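Local atomic coordinates of prefoldin beta subunit 1 (Thermococcus sp., PDB entry 2ZQM), a protein that acts as a molecular chaperone that stabilises a range of proteins and seems to serve, without ATP, in archaeal de novo protein folding. Residues A[53-58]-A[64-69]; A[30-35]-A[83-88]. All blocks are in the same frame, centred on the assembly; numbering follows the deposited sequence.

Interaction 1: residues A[53-58]-A[64-69]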
loop_
_atom_site.group_PDB
_atom_site.type_symbol
_atom_site.label_atom_id
_atom_site.label_comp_id
_atom_site.label_asym_id
_atom_site.label_seq_id
_atom_site.Cartn_x
_atom_site.Cartn_y
_atom_site.Cartn_z
ATOM N N ALA A 53 26.064 -2.292 -25.484
ATOM C CA ALA A 53 25.131 -1.297 -24.970
ATOM C C ALA A 53 25.551 -0.867 -23.579
ATOM O O ALA A 53 26.044 -1.677 -22.804
ATOM C CB ALA A 53 23.729 -1.872 -24.923
ATOM N N VAL A 54 25.373 0.411 -23.270
ATOM C CA VAL A 54 25.699 0.916 -21.941
ATOM C C VAL A 54 24.564 0.537 -20.975
ATOM O O VAL A 54 23.386 0.739 -21.281
ATOM C CB VAL A 54 25.868 2.456 -21.958
ATOM C CG1 VAL A 54 24.577 3.125 -22.406
ATOM C CG2 VAL A 54 26.282 2.946 -20.579
ATOM N N VAL A 55 24.911 -0.030 -19.821
ATOM C CA VAL A 55 23.902 -0.426 -18.845
ATOM C C VAL A 55 24.302 -0.012 -17.427
ATOM O O VAL A 55 25.447 -0.194 -17.028
ATOM C CB VAL A 55 23.668 -1.975 -18.854
ATOM C CG1 VAL A 55 22.561 -2.344 -17.872
ATOM C CG2 VAL A 55 23.303 -2.454 -20.247
ATOM N N TYR A 56 23.353 0.553 -16.678
ATOM C CA TYR A 56 23.575 0.948 -15.281
ATOM C C TYR A 56 22.571 0.159 -14.450
ATOM O O TYR A 56 21.522 -0.231 -14.945
ATOM C CB TYR A 56 23.301 2.447 -15.061
ATOM C CG TYR A 56 24.289 3.369 -15.735
ATOM C CD1 TYR A 56 25.389 3.874 -15.044
ATOM C CD2 TYR A 56 24.149 3.697 -17.084
ATOM C CE1 TYR A 56 26.332 4.686 -15.687
ATOM C CE2 TYR A 56 25.080 4.500 -17.732
ATOM C CZ TYR A 56 26.170 4.987 -17.029
ATOM O OH TYR A 56 27.095 5.772 -17.687
ATOM N N LYS A 57 22.879 -0.074 -13.185
ATOM C CA LYS A 57 21.946 -0.792 -12.335
ATOM C C LYS A 57 21.746 0.010 -11.062
ATOM O O LYS A 57 22.596 0.812 -10.687
ATOM C CB LYS A 57 22.466 -2.196 -11.992
ATOM C CG LYS A 57 23.789 -2.223 -11.242
ATOM C CD LYS A 57 24.141 -3.640 -10.778
ATOM C CE LYS A 57 23.131 -4.156 -9.750
ATOM N NZ LYS A 57 23.503 -5.499 -9.168
ATOM N N THR A 58 20.616 -0.201 -10.399
ATOM C CA THR A 58 20.345 0.519 -9.168
ATOM C C THR A 58 20.712 -0.356 -7.981
ATOM O O THR A 58 20.503 -1.571 -8.001
ATOM C CB THR A 58 18.855 0.921 -9.061
ATOM O OG1 THR A 58 18.036 -0.243 -9.203
ATOM C CG2 THR A 58 18.484 1.920 -10.146
ATOM N N VAL A 64 24.980 2.510 -10.351
ATOM C CA VAL A 64 26.351 2.221 -10.765
ATOM C C VAL A 64 26.378 1.576 -12.146
ATOM O O VAL A 64 25.381 1.024 -12.618
ATOM C CB VAL A 64 27.065 1.298 -9.763
ATOM C CG1 VAL A 64 27.147 1.990 -8.410
ATOM C CG2 VAL A 64 26.328 -0.015 -9.650
ATOM N N LYS A 65 27.520 1.657 -12.803
ATOM C CA LYS A 65 27.607 1.095 -14.131
ATOM C C LYS A 65 27.742 -0.425 -14.042
ATOM O O LYS A 65 28.333 -0.952 -13.105
ATOM C CB LYS A 65 28.801 1.701 -14.874
ATOM C CG LYS A 65 28.697 1.597 -16.398
ATOM C CD LYS A 65 29.972 2.055 -17.093
ATOM C CE LYS A 65 30.307 3.502 -16.782
ATOM N NZ LYS A 65 29.322 4.460 -17.353
ATOM N N THR A 66 27.133 -1.130 -14.984
ATOM C CA THR A 66 27.267 -2.583 -15.038
ATOM C C THR A 66 27.465 -2.893 -16.513
ATOM O O THR A 66 27.916 -2.015 -17.250
ATOM C CB THR A 66 26.023 -3.317 -14.463
ATOM O OG1 THR A 66 26.252 -4.731 -14.513
ATOM C CG2 THR A 66 24.761 -2.985 -15.234
ATOM N N THR A 67 27.180 -4.120 -16.955
ATOM C CA THR A 67 27.316 -4.454 -18.370
ATOM C C THR A 67 26.122 -5.287 -18.788
ATOM O O THR A 67 25.373 -5.775 -17.941
ATOM C CB THR A 67 28.587 -5.299 -18.696
ATOM O OG1 THR A 67 28.453 -6.602 -18.111
ATOM C CG2 THR A 67 29.860 -4.616 -18.183
ATOM N N LYS A 68 25.942 -5.456 -20.094
ATOM C CA LYS A 68 24.831 -6.254 -20.567
ATOM C C LYS A 68 24.900 -7.668 -20.016
ATOM O O LYS A 68 23.911 -8.171 -19.480
ATOM C CB LYS A 68 24.796 -6.322 -22.092
ATOM C CG LYS A 68 23.683 -7.227 -22.605
ATOM C CD LYS A 68 23.707 -7.390 -24.124
ATOM C CE LYS A 68 22.637 -8.375 -24.575
ATOM N NZ LYS A 68 22.698 -8.690 -26.036
ATOM N N ASP A 69 26.061 -8.310 -20.135
ATOM C CA ASP A 69 26.196 -9.690 -19.649
ATOM C C ASP A 69 25.931 -9.845 -18.156
ATOM O O ASP A 69 25.319 -10.823 -17.724
ATOM C CB ASP A 69 27.583 -10.253 -19.997
ATOM C CG ASP A 69 27.661 -10.758 -21.427
ATOM O OD1 ASP A 69 26.725 -10.484 -22.213
ATOM O OD2 ASP A 69 28.661 -11.421 -21.763
HETATM O O HOH W 1 27.157 -3.906 -22.181
#
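Tyr56 turns one face of its ring to the side chain of Lys65, whose CG sits 3.9 Å above the ring plane, displaced toward the rim over CE1. The aliphatic part of a lysine suits this place: its methylenes cover the aromatic carbons, and bends at the third and fourth torsions bring NZ round to the phenol end, 2.6 Å from Tyr56 OH. At the root of the ring the CA of Tyr56 makes a CA-H...O contact with Val64 O, as expected beside the non-hydrogen-bonded antiparallel pair Tyr56-Lys65, where the strands come close.

The firm hydrogen-bonded pair next to it is Lys57 with Val64, N to O in both directions, with Lys57 N to Val64 O at 2.8 Å. Thr66 N gives a further bond to Val55 O (2.8 Å). Three beta-branched residues, Val55, Val64 and Thr66, and Lys57 pack against one another on one face of the sheet: Val55 CG1, anti to its own N (chi1 -177°), presses on Thr66 CG2 at a tight 3.5 Å, while the Lys57 side chain runs beside that of Val64, CG 3.7 Å from CG2.

Beyond the strands, one water joins Ala53 O to Lys68 N, and Thr67 N-caps helix 68-111 through OG1 to Lys70 N. Lys57 NZ reaches Glu74 on that helix and Glu45 of the third subunit. The hairpin 55-59/62-66 continues as antiparallel sheet into strands of the second and third subunits, through residues 55-57 and Val64 respectively.

Interaction 2: residues A[30-35]-A[83-88]; sequences QKVQLE and EVRLNA
Arg85 meets Val32 with its guanidinium, one face of which receives the valine CG2, 3.5 Å above the plane and nearest NH2. A methyl fits here because it is small and apolar enough to sit on the face of the group while leaving the N-H donors, which spread in the guanidinium plane, to other partners: NH2 reaches a water, at 3.3 Å, that also donates to Glu35 OE2. The direct charge pair is looser, with Arg85 NH1 4.5 Å from Glu35 OE1, beyond salt-bridge range.

Leu86, next along, takes the other valine methyl: CG1, anti to the backbone N of Val32 (chi1 168°), lies 3.9 Å from Leu86 CB. With an alanine in place of Val32, Leu86 CB would probably face a gap, and the guanidinium of Arg85 would lose the methyl on its face and be freer to turn.

Leu82 and Leu89, about one turn before and after Leu86 on the same helix, also touch Val32, and Leu36 packs on Leu86. The segments 30-35 and 83-88 run antiparallel, with 154° between their directions and their axes 9.5 Å apart at closest approach, an apolar seam edged by charged residues that is characteristic of the antiparallel coiled coil of prefoldin subunits.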
loop_
_atom_site.group_PDB
_atom_site.type_symbol
_atom_site.label_atom_id
_atom_site.label_comp_id
_atom_site.label_asym_id
_atom_site.label_seq_id
_atom_site.Cartn_x
_atom_site.Cartn_y
_atom_site.Cartn_z
ATOM N N GLN A 30 0.302 -15.857 -6.873
ATOM C CA GLN A 30 0.096 -14.797 -7.850
ATOM C C GLN A 30 1.090 -13.645 -7.699
ATOM O O GLN A 30 1.475 -13.022 -8.684
ATOM C CB GLN A 30 -1.341 -14.287 -7.764
ATOM C CG GLN A 30 -2.350 -15.366 -8.077
ATOM C CD GLN A 30 -3.786 -14.893 -7.964
ATOM O OE1 GLN A 30 -4.099 -13.976 -7.200
ATOM N NE2 GLN A 30 -4.672 -15.536 -8.711
ATOM N N LYS A 31 1.504 -13.347 -6.476
ATOM C CA LYS A 31 2.486 -12.297 -6.313
ATOM C C LYS A 31 3.795 -12.787 -6.955
ATOM O O LYS A 31 4.448 -12.062 -7.705
ATOM C CB LYS A 31 2.707 -11.974 -4.836
ATOM C CG LYS A 31 3.707 -10.845 -4.621
ATOM C CD LYS A 31 3.829 -10.443 -3.158
ATOM C CE LYS A 31 4.841 -9.309 -2.983
ATOM N NZ LYS A 31 4.932 -8.825 -1.577
ATOM N N VAL A 32 4.178 -14.024 -6.662
ATOM C CA VAL A 32 5.396 -14.584 -7.249
ATOM C C VAL A 32 5.306 -14.613 -8.786
ATOM O O VAL A 32 6.271 -14.288 -9.476
ATOM C CB VAL A 32 5.670 -16.021 -6.715
ATOM C CG1 VAL A 32 6.752 -16.691 -7.543
ATOM C CG2 VAL A 32 6.126 -15.961 -5.253
ATOM N N GLN A 33 4.143 -14.997 -9.306
ATOM C CA GLN A 33 3.933 -15.072 -10.754
ATOM C C GLN A 33 4.069 -13.708 -11.423
ATOM O O GLN A 33 4.596 -13.602 -12.527
ATOM C CB GLN A 33 2.547 -15.645 -11.078
ATOM C CG GLN A 33 2.371 -17.130 -10.799
ATOM C CD GLN A 33 0.972 -17.631 -11.142
ATOM O OE1 GLN A 33 -0.029 -17.104 -10.647
ATOM N NE2 GLN A 33 0.899 -18.659 -11.984
ATOM N N LEU A 34 3.593 -12.663 -10.754
ATOM C CA LEU A 34 3.669 -11.315 -11.311
ATOM C C LEU A 34 5.132 -10.874 -11.393
ATOM O O LEU A 34 5.578 -10.342 -12.411
ATOM C CB LEU A 34 2.873 -10.346 -10.447
ATOM C CG LEU A 34 3.000 -8.871 -10.823
ATOM C CD1 LEU A 34 2.721 -8.676 -12.320
ATOM C CD2 LEU A 34 2.030 -8.061 -9.977
ATOM N N GLU A 35 5.869 -11.096 -10.311
ATOM C CA GLU A 35 7.274 -10.750 -10.268
ATOM C C GLU A 35 8.038 -11.532 -11.322
ATOM O O GLU A 35 8.959 -11.006 -11.956
ATOM C CB GLU A 35 7.863 -11.082 -8.900
ATOM C CG GLU A 35 7.486 -10.127 -7.799
ATOM C CD GLU A 35 8.030 -10.577 -6.453
ATOM O OE1 GLU A 35 9.257 -10.814 -6.355
ATOM O OE2 GLU A 35 7.232 -10.693 -5.501
ATOM N N GLU A 83 11.119 -19.060 -10.018
ATOM C CA GLU A 83 10.517 -20.299 -10.492
ATOM C C GLU A 83 10.580 -21.391 -9.426
ATOM O O GLU A 83 9.658 -22.196 -9.306
ATOM C CB GLU A 83 11.185 -20.749 -11.793
ATOM C CG GLU A 83 10.857 -19.762 -12.932
ATOM C CD GLU A 83 11.356 -20.175 -14.298
ATOM O OE1 GLU A 83 12.262 -21.035 -14.390
ATOM O OE2 GLU A 83 10.840 -19.614 -15.291
ATOM N N VAL A 84 11.657 -21.422 -8.647
ATOM C CA VAL A 84 11.757 -22.421 -7.583
ATOM C C VAL A 84 10.650 -22.114 -6.563
ATOM O O VAL A 84 9.977 -23.018 -6.062
ATOM C CB VAL A 84 13.120 -22.360 -6.843
ATOM C CG1 VAL A 84 13.058 -23.210 -5.561
ATOM C CG2 VAL A 84 14.235 -22.898 -7.735
ATOM N N ARG A 85 10.465 -20.831 -6.263
ATOM C CA ARG A 85 9.456 -20.425 -5.294
ATOM C C ARG A 85 8.064 -20.704 -5.816
ATOM O O ARG A 85 7.200 -21.155 -5.080
ATOM C CB ARG A 85 9.593 -18.937 -4.971
ATOM C CG ARG A 85 10.854 -18.584 -4.193
ATOM C CD ARG A 85 10.883 -17.104 -3.881
ATOM N NE ARG A 85 9.689 -16.711 -3.138
ATOM C CZ ARG A 85 9.218 -15.469 -3.109
ATOM N NH1 ARG A 85 9.851 -14.511 -3.781
ATOM N NH2 ARG A 85 8.112 -15.189 -2.430
ATOM N N LEU A 86 7.856 -20.440 -7.101
ATOM C CA LEU A 86 6.563 -20.664 -7.714
ATOM C C LEU A 86 6.191 -22.145 -7.635
ATOM O O LEU A 86 5.068 -22.488 -7.284
ATOM C CB LEU A 86 6.583 -20.203 -9.178
ATOM C CG LEU A 86 5.275 -20.442 -9.943
ATOM C CD1 LEU A 86 4.174 -19.669 -9.254
ATOM C CD2 LEU A 86 5.420 -20.005 -11.410
ATOM N N ASN A 87 7.132 -23.026 -7.953
ATOM C CA ASN A 87 6.847 -24.452 -7.900
ATOM C C ASN A 87 6.465 -24.919 -6.504
ATOM O O ASN A 87 5.548 -25.715 -6.352
ATOM C CB ASN A 87 8.047 -25.261 -8.391
ATOM C CG ASN A 87 8.258 -25.125 -9.877
ATOM O OD1 ASN A 87 7.387 -24.623 -10.590
ATOM N ND2 ASN A 87 9.409 -25.580 -10.359
ATOM N N ALA A 88 7.169 -24.440 -5.485
ATOM C CA ALA A 88 6.856 -24.842 -4.117
ATOM C C ALA A 88 5.428 -24.432 -3.758
ATOM O O ALA A 88 4.675 -25.220 -3.163
ATOM C CB ALA A 88 7.844 -24.222 -3.150
HETATM O O HOH W 2 6.555 -12.408 -3.075
#

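Interaction 2 sits near the centre of the chain, within the two-helix coiled coil, whereas interaction 1 lies about 30 Å from that centre, in the hairpin joining the helices. Their centres are 26 Å apart and their atoms do not touch; helix 68-111 serves both, beginning in 64-69 and meeting helix 6-47 at 83-88. Both contacts are partly buried, each mixing buried and exposed residues. Backbone hydrogen bonds organise the hairpin, which is extended by sheet from other subunits; side chains alone, with a bridging water, join the helices at 30-35 and 83-88, where no other chain touches. The hairpin contact, though within one chain, lies where subunits join; the helix contact lies in the subunit's own coiled coil.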